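Cellobiose 2-epimerase (Spirochaeta thermophila DSM 6192, PDB 5ZIG) probably catalyses the reversible epimerization of cellobiose to 4-O-beta-D-glucopyranosyl-D-mannose, inverting the sugar at its C2 position. Local coordinates at residues Ser105-Pro108 with Pro112-Arg115; Asn85-Leu90 with Ala130-Ala135; Leu151-Asp154 with Asp158-His161; Glu199-Leu204 with Pro211-Ala216. All blocks are in the same frame, centred on the assembly; numbering follows the deposited sequence.

How the contacts relate
From the N terminus, the chain first enters contact 2 on helix 77-94, and that contact closes only at helix 119-136. Nested within this long loop is contact 1, where the chain turns back on strand 105-106, with Val106 packing on Phe89 of helix 77-94. Contacts 3 and 4 then follow in series and none of the four cross. Contact 3 closes the turn leaving helix 139-156, and contact 4 joins helices 191-208 and 211-228. Glu153 and Tyr201, through a probable hydrogen bond, couple contacts 3 and 4, whose centres lie about 14 Å apart. Ala130 packs on Thr203, so helix 119-136 of contact 2 touches helix 191-208 of contact 4.

Contact 1: residues Ser105-Pro108 with Pro112-Arg115; sequences SVHP and PLSR
The backbone N of Leu113 gives its hydrogen to Ser105 O at 2.9 Å, with the donor tilted out of the carbonyl plane. A second backbone bond runs the other way, from Ser105 N to Ser114 O at 3.3 Å, and arrives in the carbonyl plane on a lone pair. Because Leu113 and Ser114 both face Ser105, this is a classic beta bulge. The hydroxyl of Ser105 completes the grip: a chi1 of 55° sets OG between the backbone N and the carbonyl carbon, where it accepts from Ser114 N at 3.2 Å. With an alanine here, Ser114 N is likely to lose this hydroxyl acceptor. Beyond the bulge, Val106 CG1 rests on Pro112 CA at 3.8 Å, while the same valine packs on Phe89 of helix 77-94. The His107 ring presents its CD2 edge to Pro112 O, which lies in the ring plane at 3.5 Å. The Leu113 side chain crosses that of His107 at about a right angle, with Leu113 CD1 3.7 Å from His107 NE2 and Leu113 CD2 above one face, toward the rim. Two backbone bonds and the Ser105 hydroxyl thus set how the turn is paired, while His107 and Leu113 lie against each other at its margin.

Contact 2: residues Asn85-Leu90 with Ala130-Ala135; sequences NAYRFL and AAYHTA
Tyr87 and Tyr132 meet ring against ring, and these two residues carry the whole contact between segments 85-90 and 130-135 of helices 77-94 and 119-136. The aromatic component is an offset stack: the centroids are 4.4 Å apart and the planes are inclined by 25°. One rim of the Tyr132 ring slides over the near end of Tyr87, with Tyr132 CE2 above Tyr87 CG at 3.3 Å and Tyr132 CD2 above Tyr87 CD1 at 3.4 Å. Both side chains leave their helices in the same way, with CG opposite the backbone N about the first torsion (chi1 174° for Tyr87, -175° for Tyr132), yet they cross at about a right angle, so their hydroxyls diverge. A CH-pi contact adds to the stack: Tyr87 CB stands over the face of Tyr132, 4.0 Å from its centroid. The polar part lies to the side. The hydroxyl of Tyr87 is hydrogen-bonded to Glu140 of helix 139-156, which holds the far end of the ring, while Ala141 of that helix touches both tyrosines. Replacing Tyr87 by an alanine would probably open a gap against the face of Tyr132 and leave Glu140 without its hydroxyl partner. Leu64 and Ser68 of helix 57-73 also touch Tyr132. The contact is buried, its centre about 17 Å from the centre of the chain, and the stack joins two helices of what the N-acylglucosamine 2-epimerase family implies is an (alpha/alpha)6 barrel.

Contact 3: residues Leu151-Asp154 with Asp158-His161; sequences LLED and DRRH
Arg159 reaches back from the loop after helix 139-156 to Glu153 near that helix's end. From CB the chain first sets CG beside the backbone N and then turns about the CB-CG bond (chi2 -75°), folding CD back instead of extending, a course that carries the guanidinium toward the helix. Arg159 NE approaches Glu153 O at 3.9 Å, and Arg159 CZ comes nearer to that oxygen, at 3.6 Å. The carbonyl oxygen lies over one face of the guanidinium, so although Arg159 NH2 stands 3.0 Å from Glu153 O, its hydrogens point poorly and no hydrogen bond forms. The turn behind the arginine is an Asx motif: Asp158 OD2 accepts from His161 N at 2.9 Å, nearly straight but from above the carboxylate plane, and takes a weak second bond from Arg160 N. Asp158 OD1 meanwhile forms a salt bridge with Lys189. At the tip, Arg159 NH1 is 4.3 Å from Glu153 OE1, whereas Glu153 OE2 is hydrogen-bonded to the hydroxyls of Tyr164 and Tyr201. Arg159 NH2 is 4.4 Å from Asp154 OD2. Both acids are too far for a salt bridge but probably favour the cation, while Arg157, close to Arg159 NH1, probably works against them. The tip's placement is doubtful in detail, since Arg159 was modelled in two conformers and touches a crystal neighbour.

Contact 4: residues Glu199-Leu204 with Pro211-Ala216; sequences EAYSTL and PRVREA
Apolar side chains interlock here between two consecutive helices, 191-208 and 211-228, joined by a short turn into an antiparallel helical hairpin of the (alpha/alpha)6 barrel. Their N-to-C directions differ by 150° in these segments, and the axes come within 9.1 Å. Val213 is the wedge. Of its two methyls, CG1 bears mainly on Tyr201 and CG2 on Leu204. Val213 CG1 sits 3.8 Å from Tyr201 CB, and Val213 CG2 meets Leu204 CD2 at 4.1 Å, the leucine crossing the valine at about a right angle. One turn further along helix 211-228, the Ala216 methyl meets the CD2-CE2 bond of Tyr201, with Ala216 CB 3.7 Å from Tyr201 CE2. A first torsion of -75° sends Tyr201 CG away from its own carbonyl carbon, which lays the ring alongside the neighbouring helix. Helix 139-156 also packs on the pair: Phe149 stands edge-to-face with Tyr201, while Trp146 touches both Leu204 and Val213. The hydroxyl of Tyr201 ends at Glu153, as part of contact 3. The two backbones also come close, the nearest alpha carbons being those of Tyr201 and Val213. In keeping with this, Val213 CG1 presses against a backbone atom of the other helix, lying 3.4 Å from the carbonyl oxygen Tyr201 O.

Contact 1: residues Ser105-Pro108 with Pro112-Arg115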
loop_
_atom_site.group_PDB
_atom_site.type_symbol
_atom_site.label_atom_id
_atom_site.label_comp_id
_atom_site.label_asym_id
_atom_site.label_seq_id
_atom_site.Cartn_x
_atom_site.Cartn_y
_atom_site.Cartn_z
ATOM N N SER A 105 8.459 1.573 16.028
ATOM C CA SER A 105 8.438 3.025 16.129
ATOM C C SER A 105 9.625 3.449 16.973
ATOM O O SER A 105 10.139 2.673 17.781
ATOM C CB SER A 105 7.138 3.539 16.751
ATOM O OG SER A 105 6.912 2.936 18.015
ATOM N N VAL A 106 10.057 4.689 16.766
ATOM C CA VAL A 106 11.086 5.291 17.589
ATOM C C VAL A 106 10.634 6.683 17.990
ATOM O O VAL A 106 9.678 7.235 17.444
ATOM C CB VAL A 106 12.471 5.313 16.899
ATOM C CG1 VAL A 106 12.866 3.907 16.375
ATOM C CG2 VAL A 106 12.492 6.326 15.769
ATOM N N HIS A 107 11.359 7.246 18.953
ATOM C CA HIS A 107 11.147 8.614 19.382
ATOM C C HIS A 107 11.646 9.585 18.321
ATOM O O HIS A 107 12.430 9.205 17.447
ATOM C CB HIS A 107 11.875 8.861 20.697
ATOM C CG HIS A 107 11.276 8.123 21.851
ATOM N ND1 HIS A 107 10.300 8.670 22.655
ATOM C CD2 HIS A 107 11.495 6.871 22.324
ATOM C CE1 HIS A 107 9.957 7.794 23.587
ATOM N NE2 HIS A 107 10.663 6.693 23.404
ATOM N N PRO A 108 11.177 10.860 18.364
ATOM C CA PRO A 108 11.721 11.888 17.461
ATOM C C PRO A 108 13.217 11.757 17.180
ATOM O O PRO A 108 13.608 11.718 16.003
ATOM C CB PRO A 108 11.387 13.193 18.195
ATOM C CG PRO A 108 10.053 12.865 18.914
ATOM C CD PRO A 108 10.005 11.353 19.116
ATOM N N PRO A 112 14.652 3.911 20.203
ATOM C CA PRO A 112 13.558 2.954 19.989
ATOM C C PRO A 112 12.403 3.247 20.935
ATOM O O PRO A 112 12.606 3.528 22.117
ATOM C CB PRO A 112 14.202 1.592 20.272
ATOM C CG PRO A 112 15.637 1.799 20.013
ATOM C CD PRO A 112 15.935 3.223 20.434
ATOM N N LEU A 113 11.185 3.244 20.382
ATOM C CA LEU A 113 9.968 3.311 21.187
ATOM C C LEU A 113 9.376 1.908 21.274
ATOM O O LEU A 113 9.661 1.171 22.222
ATOM C CB LEU A 113 8.957 4.318 20.601
ATOM C CG LEU A 113 7.663 4.501 21.409
ATOM C CD1 LEU A 113 7.906 4.355 22.897
ATOM C CD2 LEU A 113 7.066 5.864 21.157
ATOM N N SER A 114 8.571 1.520 20.289
ATOM C CA SER A 114 8.038 0.163 20.237
ATOM C C SER A 114 9.056 -0.734 19.521
ATOM O O SER A 114 9.350 -0.550 18.335
ATOM C CB SER A 114 6.679 0.144 19.551
ATOM O OG SER A 114 6.287 -1.179 19.232
ATOM N N ARG A 115 9.611 -1.696 20.252
ATOM C CA ARG A 115 10.679 -2.555 19.738
ATOM C C ARG A 115 10.161 -3.827 19.098
ATOM O O ARG A 115 10.965 -4.631 18.624
ATOM C CB ARG A 115 11.727 -2.883 20.833
ATOM C CG ARG A 115 12.260 -1.681 21.674
ATOM C CD ARG A 115 13.243 -2.093 22.851
ATOM N NE ARG A 115 14.129 -0.989 23.235
ATOM C CZ ARG A 115 15.387 -0.873 22.828
ATOM N NH1 ARG A 115 15.869 -1.744 21.962
ATOM N NH2 ARG A 115 16.141 0.144 23.244
#

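Contact 2: residues Asn85-Leu90 with Ala130-Ala135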
loop_
_atom_site.group_PDB
_atom_site.type_symbol
_atom_site.label_atom_id
_atom_site.label_comp_id
_atom_site.label_asym_id
_atom_site.label_seq_id
_atom_site.Cartn_x
_atom_site.Cartn_y
_atom_site.Cartn_z
ATOM N N ASN A 85 17.338 11.110 3.079
ATOM C CA ASN A 85 16.966 11.451 4.447
ATOM C C ASN A 85 16.137 10.342 5.061
ATOM O O ASN A 85 16.393 9.905 6.188
ATOM C CB ASN A 85 16.198 12.776 4.495
ATOM C CG ASN A 85 15.666 13.086 5.891
ATOM O OD1 ASN A 85 16.292 12.740 6.901
ATOM N ND2 ASN A 85 14.512 13.730 5.958
ATOM N N ALA A 86 15.118 9.880 4.338
ATOM C CA ALA A 86 14.301 8.803 4.873
ATOM C C ALA A 86 15.112 7.527 5.026
ATOM O O ALA A 86 14.870 6.740 5.950
ATOM C CB ALA A 86 13.089 8.570 3.979
ATOM N N TYR A 87 16.098 7.322 4.160
ATOM C CA TYR A 87 16.885 6.094 4.228
ATOM C C TYR A 87 17.786 6.089 5.462
ATOM O O TYR A 87 17.801 5.115 6.219
ATOM C CB TYR A 87 17.706 5.933 2.953
ATOM C CG TYR A 87 18.677 4.769 2.969
ATOM C CD1 TYR A 87 18.233 3.456 2.859
ATOM C CD2 TYR A 87 20.037 4.994 3.095
ATOM C CE1 TYR A 87 19.114 2.417 2.862
ATOM C CE2 TYR A 87 20.934 3.956 3.115
ATOM C CZ TYR A 87 20.470 2.671 2.997
ATOM O OH TYR A 87 21.377 1.641 3.011
ATOM N N ARG A 88 18.543 7.172 5.669
ATOM C CA ARG A 88 19.431 7.266 6.825
ATOM C C ARG A 88 18.666 7.078 8.132
ATOM O O ARG A 88 19.150 6.403 9.051
ATOM C CB ARG A 88 20.154 8.614 6.824
ATOM C CG ARG A 88 21.131 8.801 5.671
ATOM C CD ARG A 88 21.915 10.105 5.815
ATOM N NE ARG A 88 21.038 11.273 5.772
ATOM C CZ ARG A 88 20.804 11.993 4.678
ATOM N NH1 ARG A 88 21.382 11.666 3.535
ATOM N NH2 ARG A 88 19.989 13.036 4.726
ATOM N N PHE A 89 17.470 7.668 8.234
ATOM C CA PHE A 89 16.666 7.509 9.442
ATOM C C PHE A 89 16.136 6.092 9.574
ATOM O O PHE A 89 16.037 5.564 10.690
ATOM C CB PHE A 89 15.503 8.497 9.466
ATOM C CG PHE A 89 14.881 8.651 10.831
ATOM C CD1 PHE A 89 15.497 9.422 11.808
ATOM C CD2 PHE A 89 13.692 8.008 11.142
ATOM C CE1 PHE A 89 14.934 9.555 13.088
ATOM C CE2 PHE A 89 13.119 8.130 12.405
ATOM C CZ PHE A 89 13.751 8.903 13.390
ATOM N N LEU A 90 15.776 5.473 8.449
ATOM C CA LEU A 90 15.358 4.080 8.474
ATOM C C LEU A 90 16.479 3.171 8.962
ATOM O O LEU A 90 16.239 2.226 9.722
ATOM C CB LEU A 90 14.903 3.648 7.086
ATOM C CG LEU A 90 14.497 2.188 7.021
ATOM C CD1 LEU A 90 13.233 1.959 7.838
ATOM C CD2 LEU A 90 14.344 1.755 5.544
ATOM N N ALA A 130 14.172 -1.741 -1.664
ATOM C CA ALA A 130 14.347 -2.126 -3.055
ATOM C C ALA A 130 14.152 -0.926 -3.974
ATOM O O ALA A 130 14.952 -0.697 -4.890
ATOM C CB ALA A 130 13.370 -3.255 -3.402
ATOM N N ALA A 131 13.119 -0.120 -3.707
ATOM C CA ALA A 131 12.913 1.096 -4.480
ATOM C C ALA A 131 14.106 2.029 -4.351
ATOM O O ALA A 131 14.576 2.590 -5.348
ATOM C CB ALA A 131 11.628 1.783 -4.023
ATOM N N TYR A 132 14.627 2.183 -3.124
ATOM C CA TYR A 132 15.759 3.073 -2.903
ATOM C C TYR A 132 16.985 2.590 -3.656
ATOM O O TYR A 132 17.733 3.394 -4.225
ATOM C CB TYR A 132 16.073 3.183 -1.410
ATOM C CG TYR A 132 17.160 4.196 -1.133
ATOM C CD1 TYR A 132 16.991 5.503 -1.530
ATOM C CD2 TYR A 132 18.369 3.842 -0.528
ATOM C CE1 TYR A 132 17.950 6.440 -1.332
ATOM C CE2 TYR A 132 19.363 4.811 -0.303
ATOM C CZ TYR A 132 19.124 6.114 -0.717
ATOM O OH TYR A 132 20.028 7.141 -0.543
ATOM N N HIS A 133 17.223 1.283 -3.646
ATOM C CA HIS A 133 18.366 0.732 -4.366
ATOM C C HIS A 133 18.291 1.080 -5.851
ATOM O O HIS A 133 19.250 1.613 -6.426
ATOM C CB HIS A 133 18.431 -0.780 -4.149
ATOM C CG HIS A 133 19.397 -1.470 -5.054
ATOM N ND1 HIS A 133 20.747 -1.513 -4.797
ATOM C CD2 HIS A 133 19.213 -2.131 -6.220
ATOM C CE1 HIS A 133 21.356 -2.177 -5.765
ATOM N NE2 HIS A 133 20.447 -2.570 -6.636
ATOM N N THR A 134 17.128 0.836 -6.470
ATOM C CA THR A 134 16.914 1.205 -7.869
ATOM C C THR A 134 17.161 2.693 -8.107
ATOM O O THR A 134 17.837 3.070 -9.071
ATOM C CB THR A 134 15.486 0.831 -8.302
ATOM O OG1 THR A 134 15.270 -0.569 -8.097
ATOM C CG2 THR A 134 15.275 1.125 -9.787
ATOM N N ALA A 135 16.638 3.560 -7.242
ATOM C CA ALA A 135 16.725 4.988 -7.534
ATOM C C ALA A 135 18.101 5.568 -7.232
ATOM O O ALA A 135 18.529 6.514 -7.907
ATOM C CB ALA A 135 15.652 5.756 -6.763
#

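Contact 3: residues Leu151-Asp154 with Asp158-His161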
loop_
_atom_site.group_PDB
_atom_site.type_symbol
_atom_site.label_atom_id
_atom_site.label_comp_id
_atom_site.label_asym_id
_atom_site.label_seq_id
_atom_site.Cartn_x
_atom_site.Cartn_y
_atom_site.Cartn_z
ATOM N N LEU A 151 14.786 -12.828 7.300
ATOM C CA LEU A 151 14.127 -12.959 8.600
ATOM C C LEU A 151 12.664 -13.326 8.428
ATOM O O LEU A 151 12.134 -14.178 9.158
ATOM C CB LEU A 151 14.237 -11.659 9.394
ATOM C CG LEU A 151 15.552 -11.296 10.079
ATOM C CD1 LEU A 151 15.445 -9.874 10.614
ATOM C CD2 LEU A 151 15.884 -12.286 11.198
ATOM N N LEU A 152 11.984 -12.631 7.506
ATOM C CA LEU A 152 10.602 -12.943 7.178
ATOM C C LEU A 152 10.427 -14.417 6.814
ATOM O O LEU A 152 9.435 -15.047 7.203
ATOM C CB LEU A 152 10.133 -12.044 6.032
ATOM C CG LEU A 152 9.612 -10.636 6.327
ATOM C CD1 LEU A 152 10.342 -9.959 7.491
ATOM C CD2 LEU A 152 9.693 -9.772 5.076
ATOM N N GLU A 153 11.373 -14.982 6.059
ATOM C CA GLU A 153 11.256 -16.384 5.700
ATOM C C GLU A 153 11.720 -17.270 6.851
ATOM O O GLU A 153 11.025 -18.217 7.234
ATOM C CB GLU A 153 12.050 -16.672 4.420
ATOM C CG GLU A 153 11.585 -15.858 3.198
ATOM C CD GLU A 153 10.152 -16.149 2.816
ATOM O OE1 GLU A 153 9.836 -17.316 2.479
ATOM O OE2 GLU A 153 9.335 -15.196 2.873
ATOM N N ASP A 154 12.861 -16.943 7.456
ATOM C CA ASP A 154 13.420 -17.864 8.447
ATOM C C ASP A 154 12.649 -17.826 9.768
ATOM O O ASP A 154 12.357 -18.882 10.346
ATOM C CB ASP A 154 14.912 -17.569 8.650
ATOM C CG ASP A 154 15.732 -17.733 7.350
ATOM O OD1 ASP A 154 16.858 -17.179 7.252
ATOM O OD2 ASP A 154 15.237 -18.402 6.412
ATOM N N ASP A 158 5.273 -19.562 9.007
ATOM C CA ASP A 158 4.681 -20.726 9.649
ATOM C C ASP A 158 4.850 -21.871 8.654
ATOM O O ASP A 158 4.118 -21.953 7.669
ATOM C CB ASP A 158 3.217 -20.443 9.973
ATOM C CG ASP A 158 2.478 -21.653 10.545
ATOM O OD1 ASP A 158 1.331 -21.443 11.002
ATOM O OD2 ASP A 158 3.019 -22.794 10.562
ATOM N N ARG A 159 5.827 -22.745 8.909
ATOM C CA ARG A 159 6.112 -23.832 7.984
ATOM C C ARG A 159 5.165 -25.009 8.153
ATOM O O ARG A 159 5.149 -25.895 7.294
ATOM C CB ARG A 159 7.556 -24.294 8.148
ATOM C CG ARG A 159 8.582 -23.167 8.033
ATOM C CD ARG A 159 8.791 -22.708 6.584
ATOM N NE ARG A 159 10.016 -21.921 6.447
ATOM C CZ ARG A 159 10.351 -21.216 5.371
ATOM N NH1 ARG A 159 9.556 -21.189 4.307
ATOM N NH2 ARG A 159 11.487 -20.529 5.361
ATOM N N ARG A 160 4.374 -25.038 9.225
ATOM C CA ARG A 160 3.360 -26.073 9.382
ATOM C C ARG A 160 2.109 -25.762 8.568
ATOM O O ARG A 160 1.631 -26.606 7.799
ATOM C CB ARG A 160 3.016 -26.222 10.862
ATOM C CG ARG A 160 1.976 -27.273 11.202
ATOM C CD ARG A 160 2.054 -27.586 12.696
ATOM N NE ARG A 160 0.850 -28.224 13.222
ATOM C CZ ARG A 160 0.201 -27.819 14.313
ATOM N NH1 ARG A 160 0.631 -26.765 15.000
ATOM N NH2 ARG A 160 -0.884 -28.470 14.717
ATOM N N HIS A 161 1.557 -24.556 8.727
ATOM C CA HIS A 161 0.276 -24.211 8.131
ATOM C C HIS A 161 0.367 -23.208 6.993
ATOM O O HIS A 161 -0.669 -22.862 6.426
ATOM C CB HIS A 161 -0.681 -23.672 9.200
ATOM C CG HIS A 161 -1.220 -24.736 10.108
ATOM N ND1 HIS A 161 -0.725 -24.954 11.380
ATOM C CD2 HIS A 161 -2.196 -25.656 9.921
ATOM C CE1 HIS A 161 -1.384 -25.955 11.940
ATOM N NE2 HIS A 161 -2.282 -26.396 11.075
#

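Contact 4: residues Glu199-Leu204 with Pro211-Ala216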
loop_
_atom_site.group_PDB
_atom_site.type_symbol
_atom_site.label_atom_id
_atom_site.label_comp_id
_atom_site.label_asym_id
_atom_site.label_seq_id
_atom_site.Cartn_x
_atom_site.Cartn_y
_atom_site.Cartn_z
ATOM N N GLU A 199 3.258 -7.651 -1.610
ATOM C CA GLU A 199 3.567 -6.398 -2.292
ATOM C C GLU A 199 5.064 -6.139 -2.311
ATOM O O GLU A 199 5.646 -5.824 -3.364
ATOM C CB GLU A 199 2.812 -5.250 -1.615
ATOM C CG GLU A 199 3.289 -3.851 -1.956
ATOM C CD GLU A 199 2.656 -2.802 -1.048
ATOM O OE1 GLU A 199 2.953 -2.776 0.169
ATOM O OE2 GLU A 199 1.830 -2.021 -1.545
ATOM N N ALA A 200 5.706 -6.294 -1.150
ATOM C CA ALA A 200 7.155 -6.169 -1.052
ATOM C C ALA A 200 7.862 -7.140 -1.983
ATOM O O ALA A 200 8.838 -6.776 -2.646
ATOM C CB ALA A 200 7.601 -6.419 0.399
ATOM N N TYR A 201 7.408 -8.394 -2.011
ATOM C CA TYR A 201 8.162 -9.441 -2.702
ATOM C C TYR A 201 8.091 -9.265 -4.211
ATOM O O TYR A 201 9.106 -9.429 -4.897
ATOM C CB TYR A 201 7.653 -10.820 -2.297
ATOM C CG TYR A 201 8.092 -11.252 -0.906
ATOM C CD1 TYR A 201 8.764 -10.373 -0.060
ATOM C CD2 TYR A 201 7.850 -12.534 -0.450
ATOM C CE1 TYR A 201 9.170 -10.764 1.215
ATOM C CE2 TYR A 201 8.249 -12.944 0.851
ATOM C CZ TYR A 201 8.916 -12.051 1.664
ATOM O OH TYR A 201 9.335 -12.435 2.935
ATOM N N SER A 202 6.906 -8.945 -4.746
ATOM C CA SER A 202 6.807 -8.601 -6.169
ATOM C C SER A 202 7.888 -7.601 -6.567
ATOM O O SER A 202 8.579 -7.783 -7.576
ATOM C CB SER A 202 5.418 -8.044 -6.505
ATOM O OG SER A 202 4.413 -9.048 -6.417
ATOM N N THR A 203 8.081 -6.564 -5.751
ATOM C CA THR A 203 9.057 -5.520 -6.054
ATOM C C THR A 203 10.494 -5.999 -5.815
ATOM O O THR A 203 11.399 -5.658 -6.590
ATOM C CB THR A 203 8.718 -4.255 -5.232
ATOM O OG1 THR A 203 7.552 -3.628 -5.782
ATOM C CG2 THR A 203 9.862 -3.232 -5.231
ATOM N N LEU A 204 10.732 -6.790 -4.761
ATOM C CA LEU A 204 12.068 -7.362 -4.571
ATOM C C LEU A 204 12.412 -8.308 -5.718
ATOM O O LEU A 204 13.548 -8.317 -6.206
ATOM C CB LEU A 204 12.162 -8.075 -3.210
ATOM C CG LEU A 204 13.529 -8.678 -2.836
ATOM C CD1 LEU A 204 14.620 -7.599 -2.761
ATOM C CD2 LEU A 204 13.483 -9.515 -1.554
ATOM N N PRO A 211 15.135 -16.300 -7.678
ATOM C CA PRO A 211 14.050 -17.299 -7.663
ATOM C C PRO A 211 13.473 -17.583 -6.276
ATOM O O PRO A 211 12.326 -18.048 -6.180
ATOM C CB PRO A 211 14.721 -18.553 -8.254
ATOM C CG PRO A 211 15.829 -18.021 -9.108
ATOM C CD PRO A 211 16.331 -16.784 -8.391
ATOM N N ARG A 212 14.223 -17.337 -5.200
ATOM C CA ARG A 212 13.678 -17.598 -3.870
ATOM C C ARG A 212 12.537 -16.635 -3.560
ATOM O O ARG A 212 11.547 -17.010 -2.925
ATOM C CB ARG A 212 14.780 -17.508 -2.815
ATOM C CG ARG A 212 15.806 -18.625 -2.929
ATOM C CD ARG A 212 16.410 -18.999 -1.588
ATOM N NE ARG A 212 15.441 -18.897 -0.498
ATOM C CZ ARG A 212 15.454 -17.945 0.432
ATOM N NH1 ARG A 212 16.388 -17.000 0.407
ATOM N NH2 ARG A 212 14.530 -17.933 1.386
ATOM N N VAL A 213 12.637 -15.403 -4.040
ATOM C CA VAL A 213 11.506 -14.491 -3.923
ATOM C C VAL A 213 10.315 -15.018 -4.712
ATOM O O VAL A 213 9.180 -15.023 -4.214
ATOM C CB VAL A 213 11.900 -13.077 -4.371
ATOM C CG1 VAL A 213 10.911 -12.035 -3.764
ATOM C CG2 VAL A 213 13.300 -12.803 -3.937
ATOM N N ARG A 214 10.552 -15.478 -5.949
ATOM C CA ARG A 214 9.430 -15.911 -6.785
ATOM C C ARG A 214 8.716 -17.087 -6.147
ATOM O O ARG A 214 7.483 -17.202 -6.225
ATOM C CB ARG A 214 9.892 -16.291 -8.198
ATOM C CG ARG A 214 8.917 -17.264 -8.901
ATOM C CD ARG A 214 9.534 -18.054 -10.051
ATOM N NE ARG A 214 9.223 -17.440 -11.336
ATOM C CZ ARG A 214 10.130 -16.899 -12.144
ATOM N NH1 ARG A 214 11.413 -16.913 -11.806
ATOM N NH2 ARG A 214 9.757 -16.352 -13.294
ATOM N N GLU A 215 9.483 -17.970 -5.500
ATOM C CA GLU A 215 8.889 -19.113 -4.827
ATOM C C GLU A 215 8.049 -18.677 -3.628
ATOM O O GLU A 215 6.951 -19.203 -3.414
ATOM C CB GLU A 215 9.998 -20.097 -4.430
ATOM C CG GLU A 215 10.594 -20.777 -5.679
ATOM C CD GLU A 215 11.858 -21.590 -5.421
ATOM O OE1 GLU A 215 12.397 -21.556 -4.292
ATOM O OE2 GLU A 215 12.318 -22.258 -6.374
ATOM N N ALA A 216 8.543 -17.721 -2.835
ATOM C CA ALA A 216 7.716 -17.176 -1.756
ATOM C C ALA A 216 6.452 -16.523 -2.311
ATOM O O ALA A 216 5.372 -16.641 -1.718
ATOM C CB ALA A 216 8.521 -16.186 -0.918
#